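Local coordinates for protein fasciclin-1 (Drosophila melanogaster, PDB 1O70) that serves as a neural cell adhesion molecule, here represented by its third and fourth FAS1 domains, extracellular modules of a GPI-anchored membrane glycoprotein, at residues F183-F197 and K228-Y242. Sequence-based numbering, arbitrary orientation.
Sequences FNDQLNNTQRRFTYF and KSILERHLAISDKEY. With SO4 (sulfate ion), chain F.
Leu231 CB sits squarely over the Phe183 ring, 3.7 Å from its centroid, in a CH-pi contact, while Gln186 NE2 lies against the opposite face and donates to Phe183 O. With CG anti to the backbone N (chi1 173°), the ring is carried against helix 224-232, where its CZ also meets Leu235 CD2 at 3.6 Å. Leu235 fills the tight side of the contact: CD2 packs on Leu187 CD2 and CD1 on Phe194 CD2 (3.7 Å), beside Tyr196. Strand 235-238, outermost within this chain in the sheet of the fourth FAS1 domain, runs antiparallel to strand 193-199, and Phe197 N completes the ladder with a nearly straight bond (179°) to His234 O. On the face of Thr195 and Ala236, opposite that of Leu235 and Tyr196, Thr195 OG1 accepts from Tyr242 N at 3.2 Å. The looser side, nearer solvent, lies around Arg193: its NH1 donates to Thr190 O and Arg192 O, and NE makes a long salt bridge to Glu241 OE2 (3.9 Å). A leucine in place of Arg193 would probably leave both carbonyls without this donor and Glu241 without this distant charge partner. Apolar packing thus gathers region 183-187, helix 224-232 and one strand-pair face, whereas Arg193 and Thr195 hold loops 190-192 and 241-242 to the strands.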
ATOM      1  N   PHE A 183       5.568 -10.083  18.274  1.00 43.21           N
ATOM      2  CA  PHE A 183       6.288 -10.083  17.015  1.00 40.00           C
ATOM      3  C   PHE A 183       6.270  -8.668  16.428  1.00 39.45           C
ATOM      4  O   PHE A 183       7.237  -8.244  15.805  1.00 40.14           O
ATOM      5  CB  PHE A 183       5.603 -11.040  16.039  1.00 38.81           C
ATOM      6  CG  PHE A 183       6.160 -10.993  14.648  1.00 35.60           C
ATOM      7  CD1 PHE A 183       7.248 -11.766  14.299  1.00 33.67           C
ATOM      8  CD2 PHE A 183       5.608 -10.149  13.693  1.00 36.59           C
ATOM      9  CE1 PHE A 183       7.771 -11.713  13.014  1.00 35.58           C
ATOM     10  CE2 PHE A 183       6.126 -10.087  12.404  1.00 35.97           C
ATOM     11  CZ  PHE A 183       7.212 -10.867  12.070  1.00 35.48           C
ATOM     12  N   ASN A 184       5.171  -7.942  16.632  1.00 38.72           N
ATOM     13  CA  ASN A 184       5.030  -6.591  16.089  1.00 39.18           C
ATOM     14  C   ASN A 184       6.000  -5.555  16.641  1.00 40.85           C
ATOM     15  O   ASN A 184       6.442  -4.663  15.917  1.00 41.45           O
ATOM     16  CB  ASN A 184       3.617  -6.048  16.312  1.00 35.17           C
ATOM     17  CG  ASN A 184       2.547  -6.918  15.710  1.00 32.94           C
ATOM     18  OD1 ASN A 184       2.800  -7.688  14.793  1.00 36.40           O
ATOM     19  ND2 ASN A 184       1.330  -6.784  16.214  1.00 30.90           N
ATOM     20  N   ASP A 185       6.309  -5.662  17.927  1.00 42.57           N
ATOM     21  CA  ASP A 185       7.197  -4.717  18.594  1.00 44.36           C
ATOM     22  C   ASP A 185       8.362  -4.265  17.724  1.00 44.83           C
ATOM     23  O   ASP A 185       8.580  -3.068  17.516  1.00 46.75           O
ATOM     24  CB  ASP A 185       7.719  -5.329  19.897  1.00 45.49           C
ATOM     25  CG  ASP A 185       6.615  -5.544  20.917  1.00 47.79           C
ATOM     26  OD1 ASP A 185       5.428  -5.518  20.522  1.00 50.24           O
ATOM     27  OD2 ASP A 185       6.926  -5.746  22.110  1.00 47.99           O
ATOM     28  N   GLN A 186       9.098  -5.232  17.200  1.00 44.77           N
ATOM     29  CA  GLN A 186      10.259  -4.952  16.366  1.00 44.97           C
ATOM     30  C   GLN A 186       9.986  -4.094  15.129  1.00 45.00           C
ATOM     31  O   GLN A 186      10.869  -3.375  14.670  1.00 44.87           O
ATOM     32  CB  GLN A 186      10.891  -6.273  15.923  1.00 45.90           C
ATOM     33  CG  GLN A 186       9.982  -7.085  15.023  1.00 46.71           C
ATOM     34  CD  GLN A 186      10.637  -8.353  14.554  1.00 48.84           C
ATOM     35  OE1 GLN A 186      11.800  -8.344  14.141  1.00 50.70           O
ATOM     36  NE2 GLN A 186       9.893  -9.456  14.593  1.00 47.34           N
ATOM     37  N   LEU A 187       8.773  -4.181  14.588  1.00 45.07           N
ATOM     38  CA  LEU A 187       8.404  -3.451  13.374  1.00 44.48           C
ATOM     39  C   LEU A 187       8.354  -1.938  13.517  1.00 46.98           C
ATOM     40  O   LEU A 187       8.005  -1.222  12.573  1.00 46.91           O
ATOM     41  CB  LEU A 187       7.063  -3.963  12.861  1.00 40.74           C
ATOM     42  CG  LEU A 187       7.060  -5.472  12.625  1.00 36.70           C
ATOM     43  CD1 LEU A 187       5.672  -5.902  12.222  1.00 35.80           C
ATOM     44  CD2 LEU A 187       8.080  -5.833  11.563  1.00 32.91           C
ATOM     45  N   ASN A 188       8.706  -1.448  14.695  1.00 49.61           N
ATOM     46  CA  ASN A 188       8.703  -0.017  14.935  1.00 51.04           C
ATOM     47  C   ASN A 188      10.132   0.509  14.793  1.00 51.26           C
ATOM     48  O   ASN A 188      10.346   1.699  14.572  1.00 50.03           O
ATOM     49  CB  ASN A 188       8.167   0.268  16.337  1.00 52.04           C
ATOM     50  CG  ASN A 188       7.585   1.658  16.459  1.00 54.73           C
ATOM     51  OD1 ASN A 188       6.975   2.169  15.510  1.00 56.20           O
ATOM     52  ND2 ASN A 188       7.745   2.274  17.627  1.00 55.21           N
ATOM     53  N   ASN A 189      11.100  -0.400  14.905  1.00 51.13           N
ATOM     54  CA  ASN A 189      12.514  -0.060  14.811  1.00 51.22           C
ATOM     55  C   ASN A 189      12.845   0.667  13.511  1.00 51.28           C
ATOM     56  O   ASN A 189      12.458   0.233  12.429  1.00 50.84           O
ATOM     57  CB  ASN A 189      13.369  -1.323  14.934  1.00 51.96           C
ATOM     58  CG  ASN A 189      14.847  -1.011  15.089  1.00 53.81           C
ATOM     59  OD1 ASN A 189      15.510  -0.567  14.153  1.00 55.49           O
ATOM     60  ND2 ASN A 189      15.369  -1.240  16.283  1.00 56.08           N
ATOM     61  N   THR A 190      13.571   1.775  13.622  1.00 52.22           N
ATOM     62  CA  THR A 190      13.947   2.557  12.450  1.00 53.71           C
ATOM     63  C   THR A 190      15.387   2.316  12.012  1.00 54.08           C
ATOM     64  O   THR A 190      15.847   2.898  11.035  1.00 53.94           O
ATOM     65  CB  THR A 190      13.769   4.061  12.712  1.00 53.16           C
ATOM     66  OG1 THR A 190      14.545   4.433  13.853  1.00 55.59           O
ATOM     67  CG2 THR A 190      12.318   4.394  12.967  1.00 53.06           C
ATOM     68  N   GLN A 191      16.096   1.460  12.736  1.00 55.78           N
ATOM     69  CA  GLN A 191      17.487   1.166  12.412  1.00 58.66           C
ATOM     70  C   GLN A 191      17.633   0.005  11.432  1.00 58.42           C
ATOM     71  O   GLN A 191      18.729  -0.272  10.946  1.00 59.02           O
ATOM     72  CB  GLN A 191      18.261   0.864  13.693  1.00 61.36           C
ATOM     73  CG  GLN A 191      18.352   2.050  14.638  1.00 65.63           C
ATOM     74  CD  GLN A 191      18.605   1.633  16.075  1.00 69.03           C
ATOM     75  OE1 GLN A 191      18.870   2.475  16.938  1.00 72.06           O
ATOM     76  NE2 GLN A 191      18.517   0.328  16.342  1.00 69.55           N
ATOM     77  N   ARG A 192      16.526  -0.676  11.150  1.00 57.19           N
ATOM     78  CA  ARG A 192      16.521  -1.802  10.217  1.00 55.16           C
ATOM     79  C   ARG A 192      15.538  -1.485   9.097  1.00 51.35           C
ATOM     80  O   ARG A 192      14.791  -0.509   9.171  1.00 50.86           O
ATOM     81  CB  ARG A 192      16.062  -3.081  10.926  1.00 57.96           C
ATOM     82  CG  ARG A 192      16.562  -3.234  12.356  1.00 63.01           C
ATOM     83  CD  ARG A 192      17.988  -3.762  12.427  1.00 67.59           C
ATOM     84  NE  ARG A 192      18.078  -5.169  12.038  1.00 70.44           N
ATOM     85  CZ  ARG A 192      19.171  -5.919  12.172  1.00 73.47           C
ATOM     86  NH1 ARG A 192      20.284  -5.404  12.693  1.00 74.98           N
ATOM     87  NH2 ARG A 192      19.157  -7.188  11.779  1.00 73.90           N
ATOM     88  N   ARG A 193      15.543  -2.305   8.059  1.00 47.84           N
ATOM     89  CA  ARG A 193      14.623  -2.115   6.952  1.00 44.30           C
ATOM     90  C   ARG A 193      13.858  -3.417   6.761  1.00 41.04           C
ATOM     91  O   ARG A 193      14.453  -4.465   6.517  1.00 41.05           O
ATOM     92  CB  ARG A 193      15.383  -1.730   5.683  1.00 46.24           C
ATOM     93  CG  ARG A 193      15.780  -0.261   5.653  1.00 49.74           C
ATOM     94  CD  ARG A 193      14.544   0.636   5.608  1.00 53.53           C
ATOM     95  NE  ARG A 193      14.858   2.057   5.739  1.00 56.53           N
ATOM     96  CZ  ARG A 193      15.176   2.656   6.886  1.00 57.76           C
ATOM     97  NH1 ARG A 193      15.226   1.954   8.011  1.00 56.39           N
ATOM     98  NH2 ARG A 193      15.428   3.962   6.914  1.00 57.78           N
ATOM     99  N   PHE A 194      12.538  -3.351   6.899  1.00 37.54           N
ATOM    100  CA  PHE A 194      11.715  -4.534   6.760  1.00 33.74           C
ATOM    101  C   PHE A 194      10.926  -4.611   5.472  1.00 32.11           C
ATOM    102  O   PHE A 194      10.450  -3.603   4.946  1.00 30.91           O
ATOM    103  CB  PHE A 194      10.708  -4.646   7.900  1.00 33.94           C
ATOM    104  CG  PHE A 194      11.291  -4.506   9.260  1.00 35.30           C
ATOM    105  CD1 PHE A 194      11.502  -3.246   9.806  1.00 38.92           C
ATOM    106  CD2 PHE A 194      11.573  -5.628  10.027  1.00 34.75           C
ATOM    107  CE1 PHE A 194      11.967  -3.098  11.110  1.00 39.63           C
ATOM    108  CE2 PHE A 194      12.039  -5.494  11.332  1.00 38.14           C
ATOM    109  CZ  PHE A 194      12.240  -4.221  11.875  1.00 38.54           C
ATOM    110  N   THR A 195      10.788  -5.832   4.975  1.00 30.15           N
ATOM    111  CA  THR A 195       9.997  -6.106   3.785  1.00 30.06           C
ATOM    112  C   THR A 195       9.022  -7.164   4.289  1.00 30.83           C
ATOM    113  O   THR A 195       9.335  -8.358   4.317  1.00 32.98           O
ATOM    114  CB  THR A 195      10.857  -6.662   2.656  1.00 29.58           C
ATOM    115  OG1 THR A 195      11.783  -5.654   2.234  1.00 33.19           O
ATOM    116  CG2 THR A 195       9.999  -7.055   1.483  1.00 29.49           C
ATOM    117  N   TYR A 196       7.843  -6.712   4.707  1.00 28.03           N
ATOM    118  CA  TYR A 196       6.825  -7.595   5.266  1.00 27.43           C
ATOM    119  C   TYR A 196       5.759  -8.003   4.249  1.00 27.12           C
ATOM    120  O   TYR A 196       5.038  -7.156   3.712  1.00 27.70           O
ATOM    121  CB  TYR A 196       6.168  -6.896   6.469  1.00 24.46           C
ATOM    122  CG  TYR A 196       5.471  -7.799   7.477  1.00 24.33           C
ATOM    123  CD1 TYR A 196       4.746  -7.249   8.536  1.00 23.98           C
ATOM    124  CD2 TYR A 196       5.513  -9.192   7.368  1.00 24.60           C
ATOM    125  CE1 TYR A 196       4.073  -8.048   9.457  1.00 23.73           C
ATOM    126  CE2 TYR A 196       4.847 -10.008   8.288  1.00 24.84           C
ATOM    127  CZ  TYR A 196       4.123  -9.429   9.330  1.00 26.17           C
ATOM    128  OH  TYR A 196       3.426 -10.231  10.214  1.00 26.22           O
ATOM    129  N   PHE A 197       5.682  -9.304   3.977  1.00 26.57           N
ATOM    130  CA  PHE A 197       4.684  -9.831   3.062  1.00 27.01           C
ATOM    131  C   PHE A 197       3.493 -10.122   3.949  1.00 27.06           C
ATOM    132  O   PHE A 197       3.439 -11.152   4.621  1.00 28.06           O
ATOM    133  CB  PHE A 197       5.168 -11.111   2.376  1.00 27.35           C
ATOM    134  CG  PHE A 197       6.356 -10.907   1.497  1.00 26.53           C
ATOM    135  CD1 PHE A 197       7.630 -10.878   2.047  1.00 27.33           C
ATOM    136  CD2 PHE A 197       6.199 -10.655   0.135  1.00 28.06           C
ATOM    137  CE1 PHE A 197       8.742 -10.597   1.264  1.00 27.89           C
ATOM    138  CE2 PHE A 197       7.304 -10.371  -0.668  1.00 27.76           C
ATOM    139  CZ  PHE A 197       8.581 -10.338  -0.101  1.00 28.64           C
ATOM    140  N   LYS A 228       4.321 -16.864  15.688  1.00 45.75           N
ATOM    141  CA  LYS A 228       5.522 -16.062  15.477  1.00 45.36           C
ATOM    142  C   LYS A 228       6.373 -16.662  14.380  1.00 43.90           C
ATOM    143  O   LYS A 228       6.908 -15.956  13.524  1.00 43.03           O
ATOM    144  CB  LYS A 228       6.360 -15.975  16.750  1.00 47.56           C
ATOM    145  CG  LYS A 228       7.590 -15.084  16.580  1.00 50.46           C
ATOM    146  CD  LYS A 228       7.855 -14.256  17.829  1.00 53.81           C
ATOM    147  CE  LYS A 228       8.583 -15.060  18.892  1.00 55.00           C
ATOM    148  NZ  LYS A 228       9.995 -15.332  18.500  1.00 58.08           N
ATOM    149  N   SER A 229       6.503 -17.977  14.427  1.00 42.49           N
ATOM    150  CA  SER A 229       7.289 -18.704  13.450  1.00 41.49           C
ATOM    151  C   SER A 229       6.717 -18.487  12.046  1.00 40.13           C
ATOM    152  O   SER A 229       7.468 -18.346  11.081  1.00 39.13           O
ATOM    153  CB  SER A 229       7.282 -20.190  13.815  1.00 42.51           C
ATOM    154  OG  SER A 229       7.972 -20.962  12.852  1.00 47.65           O
ATOM    155  N   ILE A 230       5.385 -18.462  11.945  1.00 37.76           N
ATOM    156  CA  ILE A 230       4.698 -18.264  10.663  1.00 35.83           C
ATOM    157  C   ILE A 230       4.976 -16.860  10.119  1.00 34.68           C
ATOM    158  O   ILE A 230       5.315 -16.696   8.952  1.00 34.61           O
ATOM    159  CB  ILE A 230       3.160 -18.429  10.798  1.00 36.76           C
ATOM    160  CG1 ILE A 230       2.818 -19.827  11.320  1.00 37.32           C
ATOM    161  CG2 ILE A 230       2.492 -18.205   9.442  1.00 36.12           C
ATOM    162  CD1 ILE A 230       3.129 -20.954  10.336  1.00 35.96           C
ATOM    163  N   LEU A 231       4.828 -15.856  10.976  1.00 31.95           N
ATOM    164  CA  LEU A 231       5.063 -14.477  10.587  1.00 31.36           C
ATOM    165  C   LEU A 231       6.518 -14.194  10.250  1.00 32.70           C
ATOM    166  O   LEU A 231       6.808 -13.499   9.276  1.00 34.56           O
ATOM    167  CB  LEU A 231       4.591 -13.535  11.694  1.00 29.40           C
ATOM    168  CG  LEU A 231       3.139 -13.034  11.656  1.00 29.74           C
ATOM    169  CD1 LEU A 231       2.257 -13.945  10.811  1.00 27.78           C
ATOM    170  CD2 LEU A 231       2.619 -12.915  13.078  1.00 26.35           C
ATOM    171  N   GLU A 232       7.446 -14.722  11.042  1.00 34.29           N
ATOM    172  CA  GLU A 232       8.864 -14.486  10.763  1.00 34.06           C
ATOM    173  C   GLU A 232       9.222 -14.972   9.374  1.00 32.18           C
ATOM    174  O   GLU A 232      10.197 -14.517   8.782  1.00 32.57           O
ATOM    175  CB  GLU A 232       9.740 -15.190  11.797  1.00 36.47           C
ATOM    176  CG  GLU A 232       9.440 -14.745  13.214  1.00 41.97           C
ATOM    177  CD  GLU A 232      10.332 -15.413  14.232  1.00 42.88           C
ATOM    178  OE1 GLU A 232      10.717 -16.579  13.997  1.00 44.81           O
ATOM    179  OE2 GLU A 232      10.619 -14.781  15.271  1.00 43.54           O
ATOM    180  N   ARG A 233       8.427 -15.901   8.852  1.00 31.21           N
ATOM    181  CA  ARG A 233       8.660 -16.430   7.522  1.00 28.76           C
ATOM    182  C   ARG A 233       8.276 -15.360   6.497  1.00 29.98           C
ATOM    183  O   ARG A 233       8.797 -15.349   5.386  1.00 30.70           O
ATOM    184  CB  ARG A 233       7.815 -17.682   7.322  1.00 29.72           C
ATOM    185  CG  ARG A 233       7.866 -18.262   5.914  1.00 31.89           C
ATOM    186  CD  ARG A 233       6.848 -19.376   5.740  1.00 32.99           C
ATOM    187  NE  ARG A 233       7.211 -20.594   6.464  1.00 37.60           N
ATOM    188  CZ  ARG A 233       6.418 -21.656   6.571  1.00 36.76           C
ATOM    189  NH1 ARG A 233       5.223 -21.639   6.001  1.00 37.43           N
ATOM    190  NH2 ARG A 233       6.805 -22.730   7.247  1.00 36.47           N
ATOM    191  N   HIS A 234       7.370 -14.458   6.879  1.00 30.01           N
ATOM    192  CA  HIS A 234       6.922 -13.399   5.981  1.00 29.61           C
ATOM    193  C   HIS A 234       7.746 -12.120   6.079  1.00 30.76           C
ATOM    194  O   HIS A 234       7.597 -11.214   5.250  1.00 30.34           O
ATOM    195  CB  HIS A 234       5.460 -13.038   6.261  1.00 28.67           C
ATOM    196  CG  HIS A 234       4.495 -14.153   6.030  1.00 27.42           C
ATOM    197  ND1 HIS A 234       4.432 -15.259   6.847  1.00 28.93           N
ATOM    198  CD2 HIS A 234       3.540 -14.331   5.086  1.00 27.11           C
ATOM    199  CE1 HIS A 234       3.480 -16.068   6.420  1.00 27.19           C
ATOM    200  NE2 HIS A 234       2.924 -15.527   5.351  1.00 26.51           N
ATOM    201  N   LEU A 235       8.620 -12.056   7.080  1.00 30.01           N
ATOM    202  CA  LEU A 235       9.424 -10.864   7.330  1.00 30.16           C
ATOM    203  C   LEU A 235      10.896 -10.906   6.961  1.00 31.96           C
ATOM    204  O   LEU A 235      11.688 -11.600   7.598  1.00 35.47           O
ATOM    205  CB  LEU A 235       9.303 -10.471   8.805  1.00 27.18           C
ATOM    206  CG  LEU A 235       9.965  -9.146   9.196  1.00 27.10           C
ATOM    207  CD1 LEU A 235       9.234  -7.997   8.510  1.00 24.05           C
ATOM    208  CD2 LEU A 235       9.934  -8.979  10.714  1.00 23.99           C
ATOM    209  N   ALA A 236      11.251 -10.131   5.942  1.00 32.80           N
ATOM    210  CA  ALA A 236      12.626 -10.035   5.471  1.00 34.87           C
ATOM    211  C   ALA A 236      13.309  -8.847   6.139  1.00 37.74           C
ATOM    212  O   ALA A 236      12.810  -7.725   6.091  1.00 38.25           O
ATOM    213  CB  ALA A 236      12.650  -9.865   3.962  1.00 33.52           C
ATOM    214  N   ILE A 237      14.462  -9.093   6.749  1.00 41.12           N
ATOM    215  CA  ILE A 237      15.192  -8.042   7.448  1.00 42.52           C
ATOM    216  C   ILE A 237      16.591  -7.836   6.883  1.00 43.94           C
ATOM    217  O   ILE A 237      17.419  -8.743   6.932  1.00 45.26           O
ATOM    218  CB  ILE A 237      15.320  -8.384   8.949  1.00 41.59           C
ATOM    219  CG1 ILE A 237      13.929  -8.709   9.520  1.00 41.19           C
ATOM    220  CG2 ILE A 237      15.984  -7.234   9.691  1.00 37.72           C
ATOM    221  CD1 ILE A 237      13.928  -9.235  10.955  1.00 40.48           C
ATOM    222  N   SER A 238      16.850  -6.654   6.332  1.00 44.22           N
ATOM    223  CA  SER A 238      18.176  -6.339   5.800  1.00 46.03           C
ATOM    224  C   SER A 238      18.437  -4.836   5.880  1.00 47.86           C
ATOM    225  O   SER A 238      17.682  -4.095   6.514  1.00 48.86           O
ATOM    226  CB  SER A 238      18.347  -6.844   4.357  1.00 44.97           C
ATOM    227  OG  SER A 238      17.664  -6.061   3.405  1.00 45.91           O
ATOM    228  N   ASP A 239      19.526  -4.386   5.272  1.00 48.82           N
ATOM    229  CA  ASP A 239      19.865  -2.972   5.308  1.00 50.79           C
ATOM    230  C   ASP A 239      19.031  -2.199   4.288  1.00 51.61           C
ATOM    231  O   ASP A 239      18.949  -0.972   4.344  1.00 52.86           O
ATOM    232  CB  ASP A 239      21.364  -2.785   5.038  1.00 50.08           C
ATOM    233  CG  ASP A 239      21.782  -3.329   3.686  1.00 51.86           C
ATOM    234  OD1 ASP A 239      21.155  -4.304   3.216  1.00 51.53           O
ATOM    235  OD2 ASP A 239      22.747  -2.794   3.101  1.00 52.15           O
ATOM    236  N   LYS A 240      18.410  -2.920   3.360  1.00 50.91           N
ATOM    237  CA  LYS A 240      17.586  -2.271   2.348  1.00 51.54           C
ATOM    238  C   LYS A 240      16.199  -2.909   2.214  1.00 50.49           C
ATOM    239  O   LYS A 240      15.941  -3.985   2.753  1.00 49.48           O
ATOM    240  CB  LYS A 240      18.293  -2.299   0.991  1.00 51.85           C
ATOM    241  CG  LYS A 240      18.489  -3.672   0.406  1.00 54.57           C
ATOM    242  CD  LYS A 240      19.177  -3.583  -0.939  1.00 56.11           C
ATOM    243  CE  LYS A 240      19.373  -4.966  -1.535  1.00 59.48           C
ATOM    244  NZ  LYS A 240      20.085  -4.914  -2.847  1.00 60.41           N
ATOM    245  N   GLU A 241      15.304  -2.226   1.509  1.00 49.28           N
ATOM    246  CA  GLU A 241      13.960  -2.739   1.296  1.00 48.67           C
ATOM    247  C   GLU A 241      13.815  -3.178  -0.140  1.00 47.04           C
ATOM    248  O   GLU A 241      14.423  -2.605  -1.048  1.00 46.68           O
ATOM    249  CB  GLU A 241      12.913  -1.680   1.628  1.00 49.90           C
ATOM    250  CG  GLU A 241      13.191  -0.300   1.072  1.00 52.02           C
ATOM    251  CD  GLU A 241      12.232   0.726   1.623  1.00 53.94           C
ATOM    252  OE1 GLU A 241      11.098   0.814   1.104  1.00 57.65           O
ATOM    253  OE2 GLU A 241      12.600   1.427   2.597  1.00 54.18           O
ATOM    254  N   TYR A 242      13.004  -4.200  -0.357  1.00 45.48           N
ATOM    255  CA  TYR A 242      12.825  -4.702  -1.700  1.00 43.96           C
ATOM    256  C   TYR A 242      11.485  -4.317  -2.292  1.00 42.43           C
ATOM    257  O   TYR A 242      10.438  -4.604  -1.708  1.00 42.63           O
ATOM    258  CB  TYR A 242      12.994  -6.219  -1.695  1.00 45.10           C
ATOM    259  CG  TYR A 242      14.341  -6.653  -1.165  1.00 48.67           C
ATOM    260  CD1 TYR A 242      14.614  -6.652   0.204  1.00 47.42           C
ATOM    261  CD2 TYR A 242      15.363  -7.025  -2.042  1.00 49.52           C
ATOM    262  CE1 TYR A 242      15.873  -7.010   0.682  1.00 50.26           C
ATOM    263  CE2 TYR A 242      16.622  -7.384  -1.574  1.00 51.27           C
ATOM    264  CZ  TYR A 242      16.870  -7.373  -0.212  1.00 51.24           C
ATOM    265  OH  TYR A 242      18.117  -7.725   0.249  1.00 53.72           O
TER
HETATM  266  S   SO4 F1629      10.418 -22.046   7.268  1.00 78.68           S
HETATM  267  O1  SO4 F1629      10.695 -20.591   7.378  1.00 77.40           O
HETATM  268  O2  SO4 F1629      11.689 -22.780   7.084  1.00 77.63           O
HETATM  269  O3  SO4 F1629       9.748 -22.517   8.504  1.00 77.48           O
HETATM  270  O4  SO4 F1629       9.536 -22.290   6.100  1.00 78.44           O
HETATM  271  O   HOH W   1      10.841 -12.208  15.277  1.00 44.08           O
HETATM  272  O   HOH W   2      13.918  -5.586   4.040  1.00 29.04           O